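PDB 2FQP: hypothetical protein BP2299 from Bordetella pertussis Tohama I, which is of uncharacterised function but binds a zinc ion within a cupin domain of the double-stranded beta-helix fold. Local coordinates for residues G28-W33 with N78-S83; T47-L52 with T60-R65. One frame throughout, in Å; residues are numbered along the deposited sequence.

Contact 1: residues G28-W33 with N78-S83; sequences GGETGW and NVINPS
Asn-78 meets four residues of the loop, Glu-30 to Trp-33, with one side chain. Its CG stands anti to the backbone N (chi1 178°), which carries the amide out to the loop. Asn-78 ND2 donates to Glu-30 OE1 at 2.9 Å, reaching the carboxylate from above its plane; the two flat groups are turned 73° against each other. A second bond, to Glu-53, also holds ND2, so both carboxylates help fix the rotation of the amide. On the other side of the group OD1 accepts a weak bond from Gly-32 N. The indole of Trp-33 comes up obliquely to the start of the residue, CE3 of Trp-33 lying 3.9 Å from Asn-78 CB.

The Thr-31 and Asn-78 side chains lie alongside one another, pointing opposite ways, and the threonine finishes the backbone pairing with its hydroxyl. Thr-31 OG1 accepts from Val-79 N at 3.0 Å and donates a hydrogen bond to Gly-32 O, while Thr-31 N binds Val-79 O, also at 3.0 Å. Further along, the CB of Glu-30 packs on CG1 of Ile-80 at 3.7 Å, and Asn-81 N gives a nearly straight bond to Gly-29 O (2.8 Å, 171°). Asn-81 OD1 closes an Asx turn onto Ser-83 N, and its ND2 binds Thr-85 O. The loop thus runs antiparallel along strand 76-80, which has strand 48-54 as a sheet neighbour, while Phe-25 of strand 18-25 touches Thr-31 and Val-79.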
ATOM      1  N   GLY A  28     -11.070  16.786  -8.670  1.00 10.32           N
ATOM      2  CA  GLY A  28     -12.514  16.839  -8.586  1.00 13.24           C
ATOM      3  C   GLY A  28     -13.195  15.497  -8.796  1.00 12.55           C
ATOM      4  O   GLY A  28     -14.411  15.423  -8.790  1.00 13.46           O
ATOM      5  N   GLY A  29     -12.413  14.422  -8.939  1.00 13.16           N
ATOM      6  CA  GLY A  29     -12.932  13.161  -9.427  1.00 11.02           C
ATOM      7  C   GLY A  29     -13.587  12.372  -8.309  1.00 11.12           C
ATOM      8  O   GLY A  29     -13.367  12.655  -7.139  1.00 12.69           O
ATOM      9  N   GLU A  30     -14.374  11.372  -8.685  1.00 11.57           N
ATOM     10  CA  GLU A  30     -15.057  10.494  -7.702  1.00 11.35           C
ATOM     11  C   GLU A  30     -15.175   9.024  -8.129  1.00 11.54           C
ATOM     12  O   GLU A  30     -15.120   8.690  -9.301  1.00 10.53           O
ATOM     13  CB  GLU A  30     -16.466  11.026  -7.402  1.00 11.57           C
ATOM     14  CG  GLU A  30     -17.412  10.869  -8.587  1.00 12.94           C
ATOM     15  CD  GLU A  30     -18.804  11.459  -8.354  1.00 13.52           C
ATOM     16  OE1 GLU A  30     -19.077  11.978  -7.236  1.00 14.02           O
ATOM     17  OE2 GLU A  30     -19.589  11.424  -9.321  1.00 13.55           O
ATOM     18  N   THR A  31     -15.411   8.149  -7.157  1.00 10.70           N
ATOM     19  CA  THR A  31     -15.652   6.726  -7.430  1.00 12.38           C
ATOM     20  C   THR A  31     -17.013   6.373  -7.975  1.00 13.16           C
ATOM     21  O   THR A  31     -17.148   5.357  -8.693  1.00 13.81           O
ATOM     22  CB  THR A  31     -15.465   5.852  -6.167  1.00 15.10           C
ATOM     23  OG1 THR A  31     -16.234   6.414  -5.101  1.00  9.75           O
ATOM     24  CG2 THR A  31     -14.017   5.801  -5.780  1.00 12.92           C
ATOM     25  N   GLY A  32     -18.015   7.161  -7.584  1.00 11.36           N
ATOM     26  CA  GLY A  32     -19.423   6.754  -7.622  1.00 13.94           C
ATOM     27  C   GLY A  32     -19.699   5.929  -6.385  1.00 11.79           C
ATOM     28  O   GLY A  32     -18.767   5.415  -5.739  1.00 12.74           O
ATOM     29  N   TRP A  33     -20.958   5.818  -6.024  1.00 11.51           N
ATOM     30  CA  TRP A  33     -21.327   5.012  -4.878  1.00 11.71           C
ATOM     31  C   TRP A  33     -20.971   3.552  -5.140  1.00 12.84           C
ATOM     32  O   TRP A  33     -21.164   3.046  -6.225  1.00 13.56           O
ATOM     33  CB  TRP A  33     -22.820   5.120  -4.612  1.00 12.22           C
ATOM     34  CG  TRP A  33     -23.206   4.722  -3.221  1.00 15.68           C
ATOM     35  CD1 TRP A  33     -23.556   3.476  -2.781  1.00 21.93           C
ATOM     36  CD2 TRP A  33     -23.293   5.590  -2.087  1.00 15.47           C
ATOM     37  NE1 TRP A  33     -23.855   3.513  -1.429  1.00 16.73           N
ATOM     38  CE2 TRP A  33     -23.727   4.809  -0.991  1.00 19.14           C
ATOM     39  CE3 TRP A  33     -23.091   6.954  -1.902  1.00 18.91           C
ATOM     40  CZ2 TRP A  33     -23.905   5.342   0.278  1.00 23.06           C
ATOM     41  CZ3 TRP A  33     -23.291   7.490  -0.609  1.00 18.13           C
ATOM     42  CH2 TRP A  33     -23.684   6.681   0.440  1.00 16.70           C
ATOM     43  N   ASN A  78     -19.373   7.096  -1.420  1.00  9.37           N
ATOM     44  CA  ASN A  78     -18.841   7.720  -2.588  1.00  9.43           C
ATOM     45  C   ASN A  78     -17.594   8.466  -2.104  1.00 11.88           C
ATOM     46  O   ASN A  78     -17.605   9.093  -1.061  1.00 11.35           O
ATOM     47  CB  ASN A  78     -19.818   8.684  -3.253  1.00 11.12           C
ATOM     48  CG  ASN A  78     -19.200   9.386  -4.485  1.00 14.23           C
ATOM     49  OD1 ASN A  78     -18.493   8.756  -5.247  1.00 14.72           O
ATOM     50  ND2 ASN A  78     -19.449  10.707  -4.634  1.00 15.57           N
ATOM     51  N   VAL A  79     -16.510   8.381  -2.856  1.00 10.58           N
ATOM     52  CA  VAL A  79     -15.291   9.023  -2.444  1.00 10.22           C
ATOM     53  C   VAL A  79     -14.892  10.028  -3.502  1.00  9.86           C
ATOM     54  O   VAL A  79     -14.835   9.680  -4.646  1.00 11.77           O
ATOM     55  CB  VAL A  79     -14.136   7.999  -2.346  1.00  9.87           C
ATOM     56  CG1 VAL A  79     -12.828   8.669  -1.983  1.00  9.66           C
ATOM     57  CG2 VAL A  79     -14.459   6.956  -1.307  1.00 11.27           C
ATOM     58  N   ILE A  80     -14.558  11.226  -3.073  1.00 10.01           N
ATOM     59  CA  ILE A  80     -14.301  12.351  -3.940  1.00 11.22           C
ATOM     60  C   ILE A  80     -12.932  12.939  -3.631  1.00 10.21           C
ATOM     61  O   ILE A  80     -12.543  13.080  -2.468  1.00 11.11           O
ATOM     62  CB  ILE A  80     -15.379  13.465  -3.758  1.00 11.92           C
ATOM     63  CG1 ILE A  80     -16.748  13.007  -4.265  1.00 17.79           C
ATOM     64  CG2 ILE A  80     -15.011  14.758  -4.496  1.00 13.78           C
ATOM     65  CD1 ILE A  80     -17.887  13.869  -3.725  1.00 15.12           C
ATOM     66  N   ASN A  81     -12.203  13.315  -4.677  1.00 10.43           N
ATOM     67  CA  ASN A  81     -10.959  14.062  -4.569  1.00 11.80           C
ATOM     68  C   ASN A  81     -11.272  15.565  -4.736  1.00 12.57           C
ATOM     69  O   ASN A  81     -11.485  16.017  -5.862  1.00 12.80           O
ATOM     70  CB  ASN A  81     -10.005  13.645  -5.685  1.00 13.28           C
ATOM     71  CG  ASN A  81      -8.756  14.462  -5.714  1.00  6.78           C
ATOM     72  OD1 ASN A  81      -8.374  15.095  -4.716  1.00 10.92           O
ATOM     73  ND2 ASN A  81      -8.073  14.450  -6.867  1.00  9.12           N
ATOM     74  N   PRO A  82     -11.278  16.323  -3.637  1.00 12.70           N
ATOM     75  CA  PRO A  82     -11.696  17.724  -3.728  1.00 13.57           C
ATOM     76  C   PRO A  82     -10.571  18.677  -4.167  1.00 17.75           C
ATOM     77  O   PRO A  82     -10.781  19.897  -4.232  1.00 19.34           O
ATOM     78  CB  PRO A  82     -12.091  18.033  -2.298  1.00 15.93           C
ATOM     79  CG  PRO A  82     -11.117  17.238  -1.474  1.00 16.33           C
ATOM     80  CD  PRO A  82     -10.930  15.943  -2.240  1.00 10.95           C
ATOM     81  N   SER A  83      -9.394  18.138  -4.449  1.00 16.19           N
ATOM     82  CA  SER A  83      -8.223  18.948  -4.745  1.00 14.63           C
ATOM     83  C   SER A  83      -8.072  19.221  -6.242  1.00 15.48           C
ATOM     84  O   SER A  83      -8.752  18.640  -7.063  1.00 15.47           O
ATOM     85  CB  SER A  83      -6.962  18.279  -4.213  1.00 16.31           C
ATOM     86  OG  SER A  83      -6.974  18.247  -2.795  1.00 18.59           O
TER

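Contact 2: residues T47-L52 with T60-R65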
ATOM      1  N   THR A  47      -0.473  12.600  -0.355  1.00 11.33           N
ATOM      2  CA  THR A  47      -0.919  13.224   0.900  1.00 12.59           C
ATOM      3  C   THR A  47      -1.945  14.270   0.537  1.00 12.59           C
ATOM      4  O   THR A  47      -1.677  15.164  -0.303  1.00 11.63           O
ATOM      5  CB  THR A  47       0.251  13.851   1.630  1.00 14.90           C
ATOM      6  OG1 THR A  47       1.164  12.807   1.994  1.00 13.56           O
ATOM      7  CG2 THR A  47      -0.207  14.637   2.878  1.00 18.71           C
ATOM      8  N   GLY A  48      -3.117  14.181   1.132  1.00  8.91           N
ATOM      9  CA  GLY A  48      -4.172  15.131   0.807  1.00 12.93           C
ATOM     10  C   GLY A  48      -5.510  14.723   1.351  1.00 12.89           C
ATOM     11  O   GLY A  48      -5.648  13.586   1.822  1.00 14.32           O
ATOM     12  N   PRO A  49      -6.497  15.633   1.282  1.00 12.94           N
ATOM     13  CA  PRO A  49      -7.855  15.340   1.759  1.00 13.04           C
ATOM     14  C   PRO A  49      -8.635  14.456   0.762  1.00 13.81           C
ATOM     15  O   PRO A  49      -8.428  14.530  -0.468  1.00 13.02           O
ATOM     16  CB  PRO A  49      -8.487  16.742   1.854  1.00 14.04           C
ATOM     17  CG  PRO A  49      -7.841  17.502   0.752  1.00 15.25           C
ATOM     18  CD  PRO A  49      -6.384  17.007   0.768  1.00 14.32           C
ATOM     19  N   LEU A  50      -9.517  13.616   1.295  1.00 12.91           N
ATOM     20  CA  LEU A  50     -10.554  12.990   0.514  1.00 13.77           C
ATOM     21  C   LEU A  50     -11.864  13.376   1.153  1.00 16.48           C
ATOM     22  O   LEU A  50     -11.913  13.610   2.365  1.00 13.49           O
ATOM     23  CB  LEU A  50     -10.424  11.465   0.502  1.00 15.58           C
ATOM     24  CG  LEU A  50      -9.329  10.880  -0.405  1.00 15.36           C
ATOM     25  CD1 LEU A  50      -9.474   9.403  -0.372  1.00 16.99           C
ATOM     26  CD2 LEU A  50      -9.346  11.400  -1.811  1.00 17.81           C
ATOM     27  N   LEU A  51     -12.911  13.462   0.330  1.00 12.82           N
ATOM     28  CA  LEU A  51     -14.224  13.802   0.822  1.00 15.48           C
ATOM     29  C   LEU A  51     -15.015  12.512   0.757  1.00 14.10           C
ATOM     30  O   LEU A  51     -15.140  11.919  -0.322  1.00 14.23           O
ATOM     31  CB  LEU A  51     -14.841  14.901  -0.042  1.00 13.72           C
ATOM     32  CG  LEU A  51     -16.272  15.325   0.293  1.00 18.46           C
ATOM     33  CD1 LEU A  51     -16.373  15.761   1.727  1.00 23.70           C
ATOM     34  CD2 LEU A  51     -16.702  16.458  -0.625  1.00 25.99           C
ATOM     35  N   LEU A  52     -15.492  12.052   1.903  1.00 12.15           N
ATOM     36  CA  LEU A  52     -16.210  10.772   1.975  1.00 12.51           C
ATOM     37  C   LEU A  52     -17.685  11.016   2.210  1.00 12.58           C
ATOM     38  O   LEU A  52     -18.075  11.636   3.207  1.00 11.16           O
ATOM     39  CB  LEU A  52     -15.648   9.885   3.074  1.00 14.73           C
ATOM     40  CG  LEU A  52     -14.140   9.669   3.076  1.00 20.52           C
ATOM     41  CD1 LEU A  52     -13.693   9.048   4.408  1.00 28.21           C
ATOM     42  CD2 LEU A  52     -13.764   8.814   1.893  1.00 24.43           C
ATOM     43  N   THR A  60     -14.508  15.449   5.539  1.00 14.85           N
ATOM     44  CA  THR A  60     -13.165  15.544   5.005  1.00 15.68           C
ATOM     45  C   THR A  60     -12.256  14.664   5.825  1.00 17.73           C
ATOM     46  O   THR A  60     -12.218  14.781   7.062  1.00 17.36           O
ATOM     47  CB  THR A  60     -12.673  16.983   5.082  1.00 15.62           C
ATOM     48  OG1 THR A  60     -13.545  17.823   4.311  1.00 20.94           O
ATOM     49  CG2 THR A  60     -11.256  17.076   4.539  1.00 14.49           C
ATOM     50  N   SER A  61     -11.540  13.750   5.155  1.00 18.01           N
ATOM     51  CA  SER A  61     -10.565  12.892   5.831  1.00 18.25           C
ATOM     52  C   SER A  61      -9.159  13.185   5.287  1.00 16.12           C
ATOM     53  O   SER A  61      -8.986  13.303   4.093  1.00 15.36           O
ATOM     54  CB  SER A  61     -10.926  11.422   5.636  1.00 19.89           C
ATOM     55  OG  SER A  61      -9.941  10.593   6.200  1.00 25.89           O
ATOM     56  N   GLN A  62      -8.176  13.340   6.176  1.00 14.92           N
ATOM     57  CA  GLN A  62      -6.832  13.734   5.777  1.00 14.67           C
ATOM     58  C   GLN A  62      -5.957  12.509   5.635  1.00 15.75           C
ATOM     59  O   GLN A  62      -5.738  11.803   6.600  1.00 14.62           O
ATOM     60  CB  GLN A  62      -6.189  14.637   6.823  1.00 15.12           C
ATOM     61  CG  GLN A  62      -6.839  15.942   6.977  1.00 16.53           C
ATOM     62  CD  GLN A  62      -6.720  16.817   5.764  1.00 15.26           C
ATOM     63  OE1 GLN A  62      -5.759  16.711   4.982  1.00 21.45           O
ATOM     64  NE2 GLN A  62      -7.709  17.696   5.581  1.00 20.56           N
ATOM     65  N   LEU A  63      -5.523  12.227   4.420  1.00 12.93           N
ATOM     66  CA  LEU A  63      -4.688  11.073   4.186  1.00 11.77           C
ATOM     67  C   LEU A  63      -3.207  11.483   4.083  1.00 13.69           C
ATOM     68  O   LEU A  63      -2.882  12.570   3.598  1.00 13.36           O
ATOM     69  CB  LEU A  63      -5.134  10.369   2.918  1.00 12.34           C
ATOM     70  CG  LEU A  63      -6.248   9.348   3.067  1.00 14.87           C
ATOM     71  CD1 LEU A  63      -7.514  10.000   3.609  1.00 15.87           C
ATOM     72  CD2 LEU A  63      -6.509   8.659   1.740  1.00 13.93           C
ATOM     73  N   THR A  64      -2.321  10.590   4.505  1.00 12.64           N
ATOM     74  CA  THR A  64      -0.884  10.819   4.399  1.00 12.57           C
ATOM     75  C   THR A  64      -0.300   9.721   3.550  1.00 13.21           C
ATOM     76  O   THR A  64      -0.553   8.525   3.807  1.00  9.78           O
ATOM     77  CB  THR A  64      -0.228  10.794   5.770  1.00 14.98           C
ATOM     78  OG1 THR A  64      -0.827  11.812   6.556  1.00 13.55           O
ATOM     79  CG2 THR A  64       1.245  11.049   5.692  1.00 14.44           C
ATOM     80  N   ARG A  65       0.511  10.107   2.555  1.00 13.05           N
ATOM     81  CA  ARG A  65       1.164   9.110   1.739  1.00 14.61           C
ATOM     82  C   ARG A  65       1.896   8.098   2.632  1.00 14.19           C
ATOM     83  O   ARG A  65       2.626   8.467   3.565  1.00 13.95           O
ATOM     84  CB  ARG A  65       2.112   9.723   0.679  1.00 17.76           C
ATOM     85  CG  ARG A  65       3.309  10.393   1.224  1.00 20.09           C
ATOM     86  CD  ARG A  65       4.066  11.160   0.124  1.00 24.33           C
ATOM     87  NE  ARG A  65       5.309  11.729   0.652  1.00 34.39           N
ATOM     88  CZ  ARG A  65       6.340  12.118  -0.093  1.00 42.96           C
ATOM     89  NH1 ARG A  65       6.293  12.019  -1.428  1.00 46.41           N
ATOM     90  NH2 ARG A  65       7.434  12.614   0.493  1.00 47.87           N
TER
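Thr-60 faces Leu-51 in a non-hydrogen-bonded pair, and its methyl CG2, anti to the backbone N, lies 3.9 Å from CB of Pro-49. Ser-61 follows in a hydrogen-bonded pair with Leu-50: Ser-61 N donates to Leu-50 O at 2.8 Å, and Leu-50 N answers to Ser-61 O. CD1 of Leu-52 reaches diagonally across to Ser-61 CB, at 3.8 Å.

Gln-62 returns to the face of Thr-60, Pro-49 and Leu-51. The chain bends at chi2 (-66°), folding the amide back over the proline so that Gln-62 NE2 sits 3.9 Å from Pro-49 CB. With no N-H to offer, Pro-49 occupies a non-hydrogen-bonded position opposite Gln-62, and the pairing suffers no lost bond; its CA-H instead approaches Ser-61 O. These two strands, 48-54 and 57-63, form a beta hairpin at the edge of one sheet of the cupin double-stranded beta-helix, strand 57-63 being outermost within the chain.

Leu-63 pairs with Gly-48 through two backbone bonds, and its side chain points to the other face, beside Leu-50. There CD2 of Leu-63 meets CD1 of Leu-50 at 3.7 Å, the two branched ends crossing at a slant. Phe-87 of strand 87-94 touches both leucines and joins them to the facing sheet, whereas on the other face Thr-60 and Gln-62 are exposed.

Past the strand end, Thr-64 CA runs by the hydroxyl of Thr-47. That hydroxyl takes over as acceptor where the regular pairing stops: Arg-65 N donates to Thr-47 OG1 at 2.8 Å and 172°. The aliphatic part of Arg-65 also passes this oxygen, its CG lying 3.3 Å from Thr-47 OG1, before its extended chain leads outward, where Arg-65 packs on Arg-65 of the second subunit.

The centres of contacts 1 and 2 lie about 11 Å apart, and both reach the sheet in which strand 76-80 lies between strands 34-35 and 48-54. Along the chain the order is 28-33, 47-52, 60-65, 78-83, so the hairpin of contact 2 falls between the two halves of contact 1. They meet directly where Leu-51 N approaches Ile-80 O at 2.8 Å, a probable hydrogen bond, and where Pro-49 packs on Pro-82 and Ser-83. Zinc is held by His-34, His-36 and His-77; His-34 and His-77 adjoin the segments of contact 1, and His-36 lies two residues beyond His-34. Val-79 lies close to the metal, whereas contact 2 extends the same sheet outward from it.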